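Side-chain contacts in beta-glucoside phosphorylase BglX (Unidentified, PDB 5VQE), which probably cleaves beta-glucosides with phosphate in place of water, as a phosphorylase of glycoside hydrolase family 3: residues E218-Y223 / R276-F281; S167-I172 / G224-A229; L415-N420 / G425-E430. One frame throughout, in Å; residues are numbered along the deposited sequence.

Contact 1. Residues E218-Y223 / R276-F281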
ATOM      1  N   GLU A 218     -16.118  -1.693  19.839  1.00 15.74           N
ATOM      2  CA  GLU A 218     -15.715  -2.559  18.735  1.00 15.72           C
ATOM      3  C   GLU A 218     -14.417  -2.080  18.108  1.00 15.28           C
ATOM      4  O   GLU A 218     -13.530  -2.892  17.812  1.00 13.89           O
ATOM      5  CB  GLU A 218     -16.809  -2.617  17.669  1.00 19.42           C
ATOM      6  CG  GLU A 218     -18.063  -3.377  18.073  1.00 23.79           C
ATOM      7  CD  GLU A 218     -19.222  -3.178  17.093  1.00 25.66           C
ATOM      8  OE1 GLU A 218     -19.213  -2.187  16.325  1.00 20.77           O
ATOM      9  OE2 GLU A 218     -20.151  -4.016  17.097  1.00 32.19           O
ATOM     10  N   TRP A 219     -14.297  -0.767  17.867  1.00 13.64           N
ATOM     11  CA  TRP A 219     -13.071  -0.227  17.282  1.00 13.88           C
ATOM     12  C   TRP A 219     -11.890  -0.471  18.205  1.00 12.52           C
ATOM     13  O   TRP A 219     -10.837  -0.962  17.779  1.00 11.30           O
ATOM     14  CB  TRP A 219     -13.231   1.272  16.998  1.00 14.39           C
ATOM     15  CG  TRP A 219     -12.037   1.873  16.299  1.00 16.74           C
ATOM     16  CD1 TRP A 219     -11.849   1.964  14.957  1.00 14.42           C
ATOM     17  CD2 TRP A 219     -10.869   2.455  16.907  1.00 11.86           C
ATOM     18  NE1 TRP A 219     -10.643   2.562  14.684  1.00 11.73           N
ATOM     19  CE2 TRP A 219     -10.025   2.880  15.863  1.00 11.41           C
ATOM     20  CE3 TRP A 219     -10.458   2.655  18.228  1.00 12.85           C
ATOM     21  CZ2 TRP A 219      -8.788   3.486  16.097  1.00 11.96           C
ATOM     22  CZ3 TRP A 219      -9.232   3.262  18.459  1.00 12.60           C
ATOM     23  CH2 TRP A 219      -8.414   3.671  17.400  1.00 12.93           C
ATOM     24  N   MET A 220     -12.064  -0.165  19.489  1.00 12.69           N
ATOM     25  CA  MET A 220     -10.982  -0.345  20.442  1.00 13.10           C
ATOM     26  C   MET A 220     -10.490  -1.789  20.445  1.00 15.58           C
ATOM     27  O   MET A 220      -9.281  -2.038  20.527  1.00 19.21           O
ATOM     28  CB  MET A 220     -11.449   0.085  21.838  1.00 18.25           C
ATOM     29  CG  MET A 220     -10.329   0.414  22.799  1.00 28.47           C
ATOM     30  SD  MET A 220      -9.235   1.715  22.170  1.00 31.51           S
ATOM     31  CE  MET A 220     -10.298   3.132  22.110  1.00 23.89           C
ATOM     32  N   ASP A 221     -11.407  -2.754  20.333  1.00 16.48           N
ATOM     33  CA  ASP A 221     -11.051  -4.170  20.411  1.00 15.81           C
ATOM     34  C   ASP A 221     -10.400  -4.703  19.142  1.00 18.26           C
ATOM     35  O   ASP A 221      -9.830  -5.798  19.179  1.00 15.42           O
ATOM     36  CB  ASP A 221     -12.289  -5.030  20.703  1.00 20.85           C
ATOM     37  CG  ASP A 221     -12.976  -4.669  22.010  1.00 22.60           C
ATOM     38  OD1 ASP A 221     -12.310  -4.181  22.947  1.00 22.90           O
ATOM     39  OD2 ASP A 221     -14.200  -4.895  22.099  1.00 30.70           O
ATOM     40  N   THR A 222     -10.488  -3.984  18.024  1.00 17.48           N
ATOM     41  CA  THR A 222      -9.916  -4.452  16.768  1.00 14.78           C
ATOM     42  C   THR A 222      -8.831  -3.489  16.286  1.00 15.93           C
ATOM     43  O   THR A 222      -7.637  -3.749  16.485  1.00 12.95           O
ATOM     44  CB  THR A 222     -11.028  -4.639  15.728  1.00 14.96           C
ATOM     45  OG1 THR A 222     -11.731  -3.406  15.521  1.00 13.98           O
ATOM     46  CG2 THR A 222     -12.025  -5.691  16.213  1.00 15.94           C
ATOM     47  N   TYR A 223      -9.217  -2.371  15.667  1.00 14.33           N
ATOM     48  CA  TYR A 223      -8.214  -1.411  15.200  1.00 14.39           C
ATOM     49  C   TYR A 223      -7.345  -0.905  16.346  1.00 11.32           C
ATOM     50  O   TYR A 223      -6.116  -0.838  16.225  1.00 13.74           O
ATOM     51  CB  TYR A 223      -8.896  -0.242  14.482  1.00 12.91           C
ATOM     52  CG  TYR A 223      -9.445  -0.648  13.143  1.00 13.15           C
ATOM     53  CD1 TYR A 223      -8.655  -0.593  11.999  1.00 16.11           C
ATOM     54  CD2 TYR A 223     -10.741  -1.130  13.019  1.00 15.90           C
ATOM     55  CE1 TYR A 223      -9.158  -0.987  10.768  1.00 13.20           C
ATOM     56  CE2 TYR A 223     -11.241  -1.523  11.790  1.00 13.18           C
ATOM     57  CZ  TYR A 223     -10.443  -1.450  10.674  1.00 13.10           C
ATOM     58  OH  TYR A 223     -10.942  -1.845   9.453  1.00 14.45           O
ATOM     59  N   ARG A 276      -2.055  10.400  20.804  1.00 15.84           N
ATOM     60  CA  ARG A 276      -1.121  10.966  21.775  1.00 14.36           C
ATOM     61  C   ARG A 276      -1.557  10.660  23.200  1.00 16.84           C
ATOM     62  O   ARG A 276      -0.728  10.315  24.049  1.00 17.57           O
ATOM     63  CB  ARG A 276      -0.990  12.480  21.597  1.00 18.19           C
ATOM     64  CG  ARG A 276      -0.432  12.955  20.273  1.00 16.45           C
ATOM     65  CD  ARG A 276       0.975  12.464  20.028  1.00 14.98           C
ATOM     66  NE  ARG A 276       1.567  13.097  18.849  1.00 13.40           N
ATOM     67  CZ  ARG A 276       2.600  12.614  18.164  1.00 12.54           C
ATOM     68  NH1 ARG A 276       3.170  11.479  18.529  1.00 12.06           N
ATOM     69  NH2 ARG A 276       3.060  13.268  17.103  1.00 15.88           N
ATOM     70  N   GLY A 277      -2.845  10.793  23.481  1.00 15.80           N
ATOM     71  CA  GLY A 277      -3.333  10.667  24.837  1.00 19.84           C
ATOM     72  C   GLY A 277      -3.449   9.224  25.268  1.00 22.25           C
ATOM     73  O   GLY A 277      -2.619   8.720  26.032  1.00 32.00           O
ATOM     74  N   ARG A 278      -4.466   8.536  24.758  1.00 18.68           N
ATOM     75  CA  ARG A 278      -4.766   7.194  25.250  1.00 19.11           C
ATOM     76  C   ARG A 278      -3.665   6.198  24.910  1.00 19.11           C
ATOM     77  O   ARG A 278      -3.285   5.383  25.758  1.00 17.33           O
ATOM     78  CB  ARG A 278      -6.102   6.724  24.686  1.00 20.46           C
ATOM     79  CG  ARG A 278      -6.626   5.436  25.310  1.00 26.47           C
ATOM     80  CD  ARG A 278      -7.863   4.939  24.560  1.00 31.99           C
ATOM     81  NE  ARG A 278      -8.529   3.829  25.241  1.00 31.51           N
ATOM     82  CZ  ARG A 278      -9.760   3.864  25.750  1.00 35.31           C
ATOM     83  NH1 ARG A 278     -10.248   2.783  26.342  1.00 39.20           N
ATOM     84  NH2 ARG A 278     -10.515   4.955  25.664  1.00 35.51           N
ATOM     85  N   PHE A 279      -3.149   6.221  23.677  1.00 17.71           N
ATOM     86  CA  PHE A 279      -2.150   5.241  23.256  1.00 15.05           C
ATOM     87  C   PHE A 279      -0.713   5.704  23.470  1.00 16.42           C
ATOM     88  O   PHE A 279       0.210   4.908  23.263  1.00 19.34           O
ATOM     89  CB  PHE A 279      -2.313   4.893  21.773  1.00 16.74           C
ATOM     90  CG  PHE A 279      -3.616   4.225  21.426  1.00 17.61           C
ATOM     91  CD1 PHE A 279      -4.482   3.755  22.407  1.00 19.40           C
ATOM     92  CD2 PHE A 279      -3.964   4.048  20.095  1.00 15.24           C
ATOM     93  CE1 PHE A 279      -5.673   3.137  22.060  1.00 19.00           C
ATOM     94  CE2 PHE A 279      -5.151   3.421  19.746  1.00 18.30           C
ATOM     95  CZ  PHE A 279      -6.003   2.967  20.727  1.00 17.74           C
ATOM     96  N   HIS A 280      -0.498   6.965  23.833  1.00 14.68           N
ATOM     97  CA  HIS A 280       0.842   7.488  24.091  1.00 16.98           C
ATOM     98  C   HIS A 280       1.786   7.225  22.917  1.00 16.51           C
ATOM     99  O   HIS A 280       2.965   6.913  23.098  1.00 16.36           O
ATOM    100  CB  HIS A 280       1.402   6.903  25.384  1.00 21.51           C
ATOM    101  CG  HIS A 280       0.459   7.023  26.540  1.00 18.40           C
ATOM    102  ND1 HIS A 280       0.208   8.221  27.174  1.00 30.77           N
ATOM    103  CD2 HIS A 280      -0.332   6.105  27.145  1.00 28.63           C
ATOM    104  CE1 HIS A 280      -0.679   8.031  28.135  1.00 32.69           C
ATOM    105  NE2 HIS A 280      -1.025   6.756  28.136  1.00 28.47           N
ATOM    106  N   PHE A 281       1.268   7.357  21.695  1.00 14.50           N
ATOM    107  CA  PHE A 281       2.138   7.306  20.529  1.00 12.24           C
ATOM    108  C   PHE A 281       3.050   8.521  20.548  1.00 14.62           C
ATOM    109  O   PHE A 281       2.590   9.656  20.716  1.00 13.26           O
ATOM    110  CB  PHE A 281       1.331   7.267  19.235  1.00 15.10           C
ATOM    111  CG  PHE A 281       2.189   7.261  17.992  1.00 12.78           C
ATOM    112  CD1 PHE A 281       3.130   6.272  17.793  1.00 13.39           C
ATOM    113  CD2 PHE A 281       2.050   8.248  17.030  1.00 13.29           C
ATOM    114  CE1 PHE A 281       3.922   6.262  16.653  1.00 12.86           C
ATOM    115  CE2 PHE A 281       2.846   8.244  15.887  1.00 11.92           C
ATOM    116  CZ  PHE A 281       3.781   7.247  15.706  1.00 12.95           C
TER
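R278 and F279 carry the second half of this contact, and M220 and W219 of 218-223 receive them. Along 276-281, R276 NH1 first gives a hydrogen bond to F281 O within its own segment, at 2.9 Å and from above the carbonyl plane. The first residue to touch the other segment is R278, an extended chain that approaches M220 from the opposite direction. The methyl CE of M220 lies over one face of the guanidinium, offset toward its rim and 3.7 Å from R278 NE. F279 then turns its ring to the same methionine. Its CZ is 3.8 Å from M220 SD, and the sulfur lies 4.9 Å from the centroid of the F279 ring, practically in the ring plane, so this is a Met-aromatic contact of the edge type. F279 CZ also reaches W219 CZ3 at 4.0 Å, the two rings meeting obliquely. The methionine serves both partners because its chain bends at chi2 and again at chi3 (57° and 65°), curling SD and CE between arginine and phenylalanine. Cut back to an alanine, this position would probably leave the R278 guanidinium face and the F279 edge without the sulfur and methyl that cover them. Y223 CB lies over one face of the W219 ring, and W219 NE1 is hydrogen-bonded to P196 O. The side chain of F281 touches I231 of helix 216-232. Helices 216-232 and 268-278 run into the paired parallel strands 237-244 and 284-287. Here the early part of helix 216-232 meets the C-terminal end of helix 268-278 and the loop after it, as neighbouring outer helices of a TIM-barrel-type domain do.

Contact 2. Residues S167-I172 / G224-A229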
ATOM      1  N   SER A 167      -8.088 -10.258   7.150  1.00 10.53           N
ATOM      2  CA  SER A 167      -9.153  -9.808   8.035  1.00 17.16           C
ATOM      3  C   SER A 167      -8.977 -10.263   9.477  1.00 17.96           C
ATOM      4  O   SER A 167      -9.867 -10.020  10.295  1.00 20.10           O
ATOM      5  CB  SER A 167     -10.503 -10.289   7.500  1.00 18.88           C
ATOM      6  OG  SER A 167     -10.539 -11.703   7.412  1.00 20.93           O
ATOM      7  N   ASP A 168      -7.860 -10.912   9.818  1.00 16.74           N
ATOM      8  CA  ASP A 168      -7.644 -11.374  11.184  1.00 17.38           C
ATOM      9  C   ASP A 168      -6.680 -10.451  11.916  1.00 16.09           C
ATOM     10  O   ASP A 168      -5.486 -10.414  11.569  1.00 13.48           O
ATOM     11  CB  ASP A 168      -7.107 -12.804  11.197  1.00 19.48           C
ATOM     12  CG  ASP A 168      -6.860 -13.313  12.609  1.00 25.72           C
ATOM     13  OD1 ASP A 168      -7.829 -13.409  13.386  1.00 34.52           O
ATOM     14  OD2 ASP A 168      -5.697 -13.595  12.956  1.00 25.46           O
ATOM     15  N   PRO A 169      -7.122  -9.725  12.944  1.00 17.06           N
ATOM     16  CA  PRO A 169      -6.208  -8.799  13.632  1.00 16.48           C
ATOM     17  C   PRO A 169      -4.928  -9.439  14.141  1.00 16.15           C
ATOM     18  O   PRO A 169      -3.869  -8.807  14.095  1.00 14.56           O
ATOM     19  CB  PRO A 169      -7.076  -8.269  14.779  1.00 14.82           C
ATOM     20  CG  PRO A 169      -8.436  -8.288  14.224  1.00 17.18           C
ATOM     21  CD  PRO A 169      -8.515  -9.535  13.385  1.00 17.39           C
ATOM     22  N   GLU A 170      -4.982 -10.671  14.641  1.00 15.15           N
ATOM     23  CA  GLU A 170      -3.769 -11.269  15.184  1.00 15.16           C
ATOM     24  C   GLU A 170      -2.743 -11.525  14.086  1.00 13.49           C
ATOM     25  O   GLU A 170      -1.543 -11.324  14.295  1.00 13.59           O
ATOM     26  CB  GLU A 170      -4.111 -12.551  15.950  1.00 18.44           C
ATOM     27  CG  GLU A 170      -5.099 -12.313  17.100  1.00 20.06           C
ATOM     28  CD  GLU A 170      -4.669 -11.179  18.024  1.00 23.14           C
ATOM     29  OE1 GLU A 170      -3.532 -11.234  18.536  1.00 22.57           O
ATOM     30  OE2 GLU A 170      -5.463 -10.231  18.230  1.00 24.00           O
ATOM     31  N   ARG A 171      -3.192 -11.923  12.894  1.00 13.11           N
ATOM     32  CA  ARG A 171      -2.258 -12.126  11.789  1.00 14.08           C
ATOM     33  C   ARG A 171      -1.717 -10.791  11.281  1.00 14.34           C
ATOM     34  O   ARG A 171      -0.528 -10.677  10.955  1.00 12.11           O
ATOM     35  CB  ARG A 171      -2.933 -12.912  10.660  1.00 15.32           C
ATOM     36  CG  ARG A 171      -2.001 -13.212   9.500  1.00 14.77           C
ATOM     37  CD  ARG A 171      -2.584 -14.174   8.454  1.00 17.06           C
ATOM     38  NE  ARG A 171      -2.964 -15.474   9.012  1.00 15.85           N
ATOM     39  CZ  ARG A 171      -4.212 -15.878   9.236  1.00 23.38           C
ATOM     40  NH1 ARG A 171      -5.249 -15.099   8.951  1.00 15.58           N
ATOM     41  NH2 ARG A 171      -4.431 -17.086   9.742  1.00 27.42           N
ATOM     42  N   ILE A 172      -2.569  -9.767  11.216  1.00  9.99           N
ATOM     43  CA  ILE A 172      -2.106  -8.437  10.828  1.00  9.02           C
ATOM     44  C   ILE A 172      -0.979  -7.985  11.748  1.00 12.20           C
ATOM     45  O   ILE A 172       0.048  -7.468  11.288  1.00 11.24           O
ATOM     46  CB  ILE A 172      -3.277  -7.438  10.833  1.00 11.98           C
ATOM     47  CG1 ILE A 172      -4.297  -7.820   9.755  1.00 11.66           C
ATOM     48  CG2 ILE A 172      -2.783  -6.018  10.589  1.00  9.95           C
ATOM     49  CD1 ILE A 172      -5.687  -7.253   9.991  1.00 14.92           C
ATOM     50  N   GLY A 224      -7.961  -0.537  17.469  1.00 12.22           N
ATOM     51  CA  GLY A 224      -7.183  -0.035  18.588  1.00 12.44           C
ATOM     52  C   GLY A 224      -6.168  -1.046  19.092  1.00 12.61           C
ATOM     53  O   GLY A 224      -5.035  -0.692  19.424  1.00 15.17           O
ATOM     54  N   ARG A 225      -6.554  -2.322  19.135  1.00 12.16           N
ATOM     55  CA  ARG A 225      -5.624  -3.366  19.545  1.00 13.49           C
ATOM     56  C   ARG A 225      -4.421  -3.437  18.615  1.00 12.45           C
ATOM     57  O   ARG A 225      -3.285  -3.604  19.071  1.00 10.73           O
ATOM     58  CB  ARG A 225      -6.344  -4.710  19.577  1.00 16.56           C
ATOM     59  CG  ARG A 225      -5.488  -5.874  20.041  1.00 20.30           C
ATOM     60  CD  ARG A 225      -6.308  -7.156  20.056  1.00 20.98           C
ATOM     61  NE  ARG A 225      -5.490  -8.339  20.302  1.00 22.41           N
ATOM     62  CZ  ARG A 225      -5.139  -8.773  21.512  1.00 26.11           C
ATOM     63  NH1 ARG A 225      -5.525  -8.119  22.598  1.00 24.83           N
ATOM     64  NH2 ARG A 225      -4.393  -9.859  21.637  1.00 29.60           N
ATOM     65  N   ILE A 226      -4.651  -3.318  17.307  1.00 13.43           N
ATOM     66  CA  ILE A 226      -3.557  -3.388  16.337  1.00 11.91           C
ATOM     67  C   ILE A 226      -2.649  -2.171  16.465  1.00 10.86           C
ATOM     68  O   ILE A 226      -1.419  -2.296  16.547  1.00 11.70           O
ATOM     69  CB  ILE A 226      -4.120  -3.519  14.910  1.00 11.04           C
ATOM     70  CG1 ILE A 226      -4.951  -4.796  14.782  1.00 11.52           C
ATOM     71  CG2 ILE A 226      -2.990  -3.513  13.887  1.00 10.81           C
ATOM     72  CD1 ILE A 226      -5.688  -4.900  13.475  1.00 16.93           C
ATOM     73  N   TYR A 227      -3.233  -0.972  16.463  1.00 10.27           N
ATOM     74  CA  TYR A 227      -2.410   0.225  16.600  1.00 10.50           C
ATOM     75  C   TYR A 227      -1.583   0.180  17.881  1.00 12.50           C
ATOM     76  O   TYR A 227      -0.379   0.460  17.856  1.00 10.79           O
ATOM     77  CB  TYR A 227      -3.289   1.477  16.528  1.00 11.42           C
ATOM     78  CG  TYR A 227      -3.521   1.859  15.090  1.00 12.90           C
ATOM     79  CD1 TYR A 227      -4.638   1.408  14.398  1.00 12.67           C
ATOM     80  CD2 TYR A 227      -2.577   2.615  14.399  1.00 14.89           C
ATOM     81  CE1 TYR A 227      -4.822   1.724  13.070  1.00 15.71           C
ATOM     82  CE2 TYR A 227      -2.761   2.941  13.070  1.00 12.94           C
ATOM     83  CZ  TYR A 227      -3.872   2.487  12.411  1.00 11.59           C
ATOM     84  OH  TYR A 227      -4.041   2.801  11.089  1.00 12.26           O
ATOM     85  N   GLN A 228      -2.193  -0.215  19.002  1.00 10.10           N
ATOM     86  CA  GLN A 228      -1.438  -0.318  20.247  1.00 13.47           C
ATOM     87  C   GLN A 228      -0.266  -1.282  20.105  1.00 13.89           C
ATOM     88  O   GLN A 228       0.836  -0.999  20.585  1.00 13.04           O
ATOM     89  CB  GLN A 228      -2.356  -0.746  21.396  1.00 15.07           C
ATOM     90  CG  GLN A 228      -3.262   0.371  21.897  1.00 20.35           C
ATOM     91  CD  GLN A 228      -4.167  -0.068  23.032  1.00 27.67           C
ATOM     92  OE1 GLN A 228      -5.000  -0.962  22.871  1.00 31.95           O
ATOM     93  NE2 GLN A 228      -4.003   0.555  24.188  1.00 28.47           N
ATOM     94  N   ALA A 229      -0.472  -2.410  19.420  1.00 15.38           N
ATOM     95  CA  ALA A 229       0.589  -3.409  19.307  1.00 14.42           C
ATOM     96  C   ALA A 229       1.764  -2.901  18.481  1.00 15.39           C
ATOM     97  O   ALA A 229       2.924  -3.165  18.819  1.00 12.89           O
ATOM     98  CB  ALA A 229       0.037  -4.697  18.696  1.00 16.12           C
TER
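E170 and R225 are brought together by opposite chain shapes. The glutamate starts from a CB that leads away from the other helix, but its CG lies beside the backbone N and the chain then bends at chi2 (-51°), which doubles the carboxylate back toward the partner. R225 needs no such bend: with CG opposite the backbone N and the chain extended from CG to NE, the arginine runs straight to the carboxylate. The two chains meet at about a right angle. R225 NE donates to E170 OE2 over 2.8 Å with an N-H...O angle of 149°, and OE2 accepts on its syn lone pair. A single hydrogen bond carries the salt bridge; the carboxylate and guanidinium planes stand 52° apart, and R225 NH2 is 3.5 Å from E170 OE1. Beside the salt bridge the contact is apolar: I226 CD1 lies 3.9 Å from P169 CB and I226 CG2 4.1 Å from I172 CG2, so the two branches of one isoleucine are shared between the first turn's proline and a residue three positions on. The backbones come closest here, P169 CA and I226 CA being 6.6 Å apart. D168 sets the start of the first helix as its N-cap: OD2 takes a hydrogen bond from R171 N at 3.0 Å, and the side chain of R171 goes on to a salt bridge with D120. I226 also packs on I151 and I173, A229 touches I173, and Y227 meets F195 of strand 191-195 edge to face. The first turn of helix 169-184 thus lies against the middle of helix 216-232, and the strands that follow these two helices, 191-195 and 237-244, pair in parallel within the same sheet.

Contact 3. Residues L415-N420 / G425-E430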
ATOM      1  N   LEU A 415      -8.528 -19.327 -23.078  1.00 15.69           N
ATOM      2  CA  LEU A 415      -8.028 -18.503 -21.986  1.00 16.51           C
ATOM      3  C   LEU A 415      -8.741 -17.161 -22.034  1.00 16.99           C
ATOM      4  O   LEU A 415      -8.719 -16.479 -23.064  1.00 16.63           O
ATOM      5  CB  LEU A 415      -6.515 -18.310 -22.089  1.00 14.46           C
ATOM      6  CG  LEU A 415      -5.817 -17.527 -20.969  1.00 15.35           C
ATOM      7  CD1 LEU A 415      -6.062 -18.173 -19.619  1.00 18.36           C
ATOM      8  CD2 LEU A 415      -4.317 -17.428 -21.250  1.00 19.35           C
ATOM      9  N   VAL A 416      -9.371 -16.793 -20.923  1.00 16.97           N
ATOM     10  CA  VAL A 416     -10.233 -15.620 -20.846  1.00 15.89           C
ATOM     11  C   VAL A 416      -9.586 -14.661 -19.865  1.00 13.99           C
ATOM     12  O   VAL A 416      -9.543 -14.929 -18.656  1.00 14.14           O
ATOM     13  CB  VAL A 416     -11.658 -15.973 -20.406  1.00 16.43           C
ATOM     14  CG1 VAL A 416     -12.542 -14.740 -20.451  1.00 18.95           C
ATOM     15  CG2 VAL A 416     -12.225 -17.068 -21.275  1.00 17.66           C
ATOM     16  N   GLN A 417      -9.067 -13.556 -20.380  1.00 15.64           N
ATOM     17  CA  GLN A 417      -8.518 -12.522 -19.528  1.00 15.20           C
ATOM     18  C   GLN A 417      -9.635 -11.618 -19.039  1.00 14.84           C
ATOM     19  O   GLN A 417     -10.531 -11.253 -19.801  1.00 15.51           O
ATOM     20  CB  GLN A 417      -7.479 -11.702 -20.281  1.00 12.62           C
ATOM     21  CG  GLN A 417      -6.942 -10.525 -19.485  1.00 17.16           C
ATOM     22  CD  GLN A 417      -5.986  -9.691 -20.285  1.00 16.42           C
ATOM     23  OE1 GLN A 417      -4.775  -9.906 -20.251  1.00 19.14           O
ATOM     24  NE2 GLN A 417      -6.524  -8.739 -21.033  1.00 20.51           N
ATOM     25  N   ALA A 418      -9.592 -11.281 -17.754  1.00 14.24           N
ATOM     26  CA  ALA A 418     -10.498 -10.300 -17.164  1.00 17.66           C
ATOM     27  C   ALA A 418      -9.668  -9.384 -16.282  1.00 16.45           C
ATOM     28  O   ALA A 418      -9.008  -9.852 -15.349  1.00 15.14           O
ATOM     29  CB  ALA A 418     -11.611 -10.973 -16.359  1.00 18.06           C
ATOM     30  N   THR A 419      -9.674  -8.092 -16.588  1.00 15.01           N
ATOM     31  CA  THR A 419      -8.824  -7.160 -15.865  1.00 17.33           C
ATOM     32  C   THR A 419      -9.391  -5.758 -15.993  1.00 21.64           C
ATOM     33  O   THR A 419     -10.123  -5.445 -16.936  1.00 18.63           O
ATOM     34  CB  THR A 419      -7.378  -7.191 -16.383  1.00 19.69           C
ATOM     35  OG1 THR A 419      -6.551  -6.369 -15.553  1.00 18.11           O
ATOM     36  CG2 THR A 419      -7.295  -6.689 -17.821  1.00 21.17           C
ATOM     37  N   ASN A 420      -9.031  -4.913 -15.028  1.00 18.01           N
ATOM     38  CA  ASN A 420      -9.342  -3.496 -15.096  1.00 19.89           C
ATOM     39  C   ASN A 420      -8.141  -2.665 -15.520  1.00 24.06           C
ATOM     40  O   ASN A 420      -8.247  -1.437 -15.578  1.00 25.38           O
ATOM     41  CB  ASN A 420      -9.889  -2.998 -13.749  1.00 21.49           C
ATOM     42  CG  ASN A 420      -8.920  -3.209 -12.597  1.00 22.61           C
ATOM     43  OD1 ASN A 420      -7.908  -3.894 -12.730  1.00 18.09           O
ATOM     44  ND2 ASN A 420      -9.238  -2.616 -11.450  1.00 26.51           N
ATOM     45  N   GLY A 425      -1.753  -3.495 -26.438  1.00 31.65           N
ATOM     46  CA  GLY A 425      -1.993  -4.754 -27.107  1.00 32.89           C
ATOM     47  C   GLY A 425      -3.148  -5.557 -26.552  1.00 29.92           C
ATOM     48  O   GLY A 425      -3.492  -6.594 -27.131  1.00 34.06           O
ATOM     49  N   GLY A 426      -3.746  -5.125 -25.441  1.00 34.80           N
ATOM     50  CA  GLY A 426      -4.921  -5.761 -24.896  1.00 30.39           C
ATOM     51  C   GLY A 426      -4.662  -6.839 -23.861  1.00 25.39           C
ATOM     52  O   GLY A 426      -5.545  -7.106 -23.038  1.00 26.62           O
ATOM     53  N   TYR A 427      -3.489  -7.467 -23.867  1.00 22.87           N
ATOM     54  CA  TYR A 427      -3.226  -8.610 -23.000  1.00 21.99           C
ATOM     55  C   TYR A 427      -2.111  -8.296 -22.016  1.00 21.29           C
ATOM     56  O   TYR A 427      -1.053  -7.781 -22.398  1.00 24.11           O
ATOM     57  CB  TYR A 427      -2.881  -9.854 -23.823  1.00 24.00           C
ATOM     58  CG  TYR A 427      -4.036 -10.327 -24.679  1.00 22.98           C
ATOM     59  CD1 TYR A 427      -5.205 -10.789 -24.101  1.00 20.95           C
ATOM     60  CD2 TYR A 427      -3.958 -10.303 -26.065  1.00 24.55           C
ATOM     61  CE1 TYR A 427      -6.264 -11.213 -24.880  1.00 19.10           C
ATOM     62  CE2 TYR A 427      -5.014 -10.726 -26.849  1.00 22.03           C
ATOM     63  CZ  TYR A 427      -6.162 -11.176 -26.253  1.00 22.28           C
ATOM     64  OH  TYR A 427      -7.211 -11.600 -27.039  1.00 22.17           O
ATOM     65  N   LEU A 428      -2.360  -8.601 -20.747  1.00 18.52           N
ATOM     66  CA  LEU A 428      -1.351  -8.439 -19.713  1.00 18.84           C
ATOM     67  C   LEU A 428      -0.118  -9.274 -20.032  1.00 17.82           C
ATOM     68  O   LEU A 428      -0.220 -10.425 -20.466  1.00 20.38           O
ATOM     69  CB  LEU A 428      -1.916  -8.869 -18.361  1.00 17.38           C
ATOM     70  CG  LEU A 428      -3.123  -8.106 -17.833  1.00 19.37           C
ATOM     71  CD1 LEU A 428      -3.816  -8.919 -16.751  1.00 23.27           C
ATOM     72  CD2 LEU A 428      -2.697  -6.763 -17.287  1.00 24.93           C
ATOM     73  N   SER A 429       1.059  -8.694 -19.794  1.00 19.64           N
ATOM     74  CA  SER A 429       2.294  -9.445 -19.976  1.00 20.38           C
ATOM     75  C   SER A 429       2.261 -10.753 -19.192  1.00 20.05           C
ATOM     76  O   SER A 429       2.703 -11.797 -19.684  1.00 19.85           O
ATOM     77  CB  SER A 429       3.486  -8.587 -19.550  1.00 21.55           C
ATOM     78  OG  SER A 429       4.699  -9.295 -19.724  1.00 33.53           O
ATOM     79  N   GLU A 430       1.712 -10.728 -17.977  1.00 18.45           N
ATOM     80  CA  GLU A 430       1.724 -11.933 -17.158  1.00 20.19           C
ATOM     81  C   GLU A 430       0.757 -12.984 -17.690  1.00 17.71           C
ATOM     82  O   GLU A 430       0.991 -14.187 -17.510  1.00 18.12           O
ATOM     83  CB  GLU A 430       1.394 -11.582 -15.710  1.00 19.73           C
ATOM     84  CG  GLU A 430       2.520 -10.873 -14.978  1.00 19.95           C
ATOM     85  CD  GLU A 430       2.693  -9.438 -15.408  1.00 21.32           C
ATOM     86  OE1 GLU A 430       1.730  -8.838 -15.932  1.00 20.41           O
ATOM     87  OE2 GLU A 430       3.807  -8.913 -15.225  1.00 26.32           O
TER
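Q417 reaches from strand 412-419 to the backbone of G426 and L428. CB points toward the loop, and the chain leaves it extended, CG opposite the backbone N (chi1 175°), so the amide is delivered at full length; on the way the side chain rests on A431 of helix 429-441. CD lies 3.8 Å from both G426 O and L428 N. Beyond it the amide splits its work. OE1 accepts from L428 N at 2.8 Å, nearly straight at 167° and on a lone pair in the carbonyl plane, and L428 CG comes within 3.4 Å of the same OE1. NE2 donates to G426 O at 2.8 Å, the acceptor lying almost in the amide plane, and passes 3.9 Å from Y427 CD1. Nearby, T419 and L428 meet tip to tip, OG1 3.9 Å from CD1, while the hydroxyl itself is hydrogen-bonded to N475 O. Y427 stacks on W447. With a donor and an acceptor both engaged, the amide has its rotation fixed: a flip would set oxygen against oxygen and N-H against N-H. One neutral side chain thus holds the loop just ahead of the helix, where L428 is the N-cap residue.

Overall arrangement
Contacts 1 and 2 are neighbours, their centres 11 Å apart, and share helix 216-232, each through a different turn. A probable hydrogen bond from G224 N to W219 O joins them, and F279 packs on Q228. Their segments alternate along the chain. Helix 216-232 packs on helix 169-184 in contact 2 and on the end of helix 268-278 in contact 1, on the outside of the TIM-barrel-type N-terminal domain. Contact 3 comes later and lies on the opposite side of the chain's centre, its centre 43 Å from contact 1 and 36 Å from contact 2. It belongs to the beta-alpha-beta unit of the separate six-stranded mixed sheet. The three thus belong to two parts of the fold.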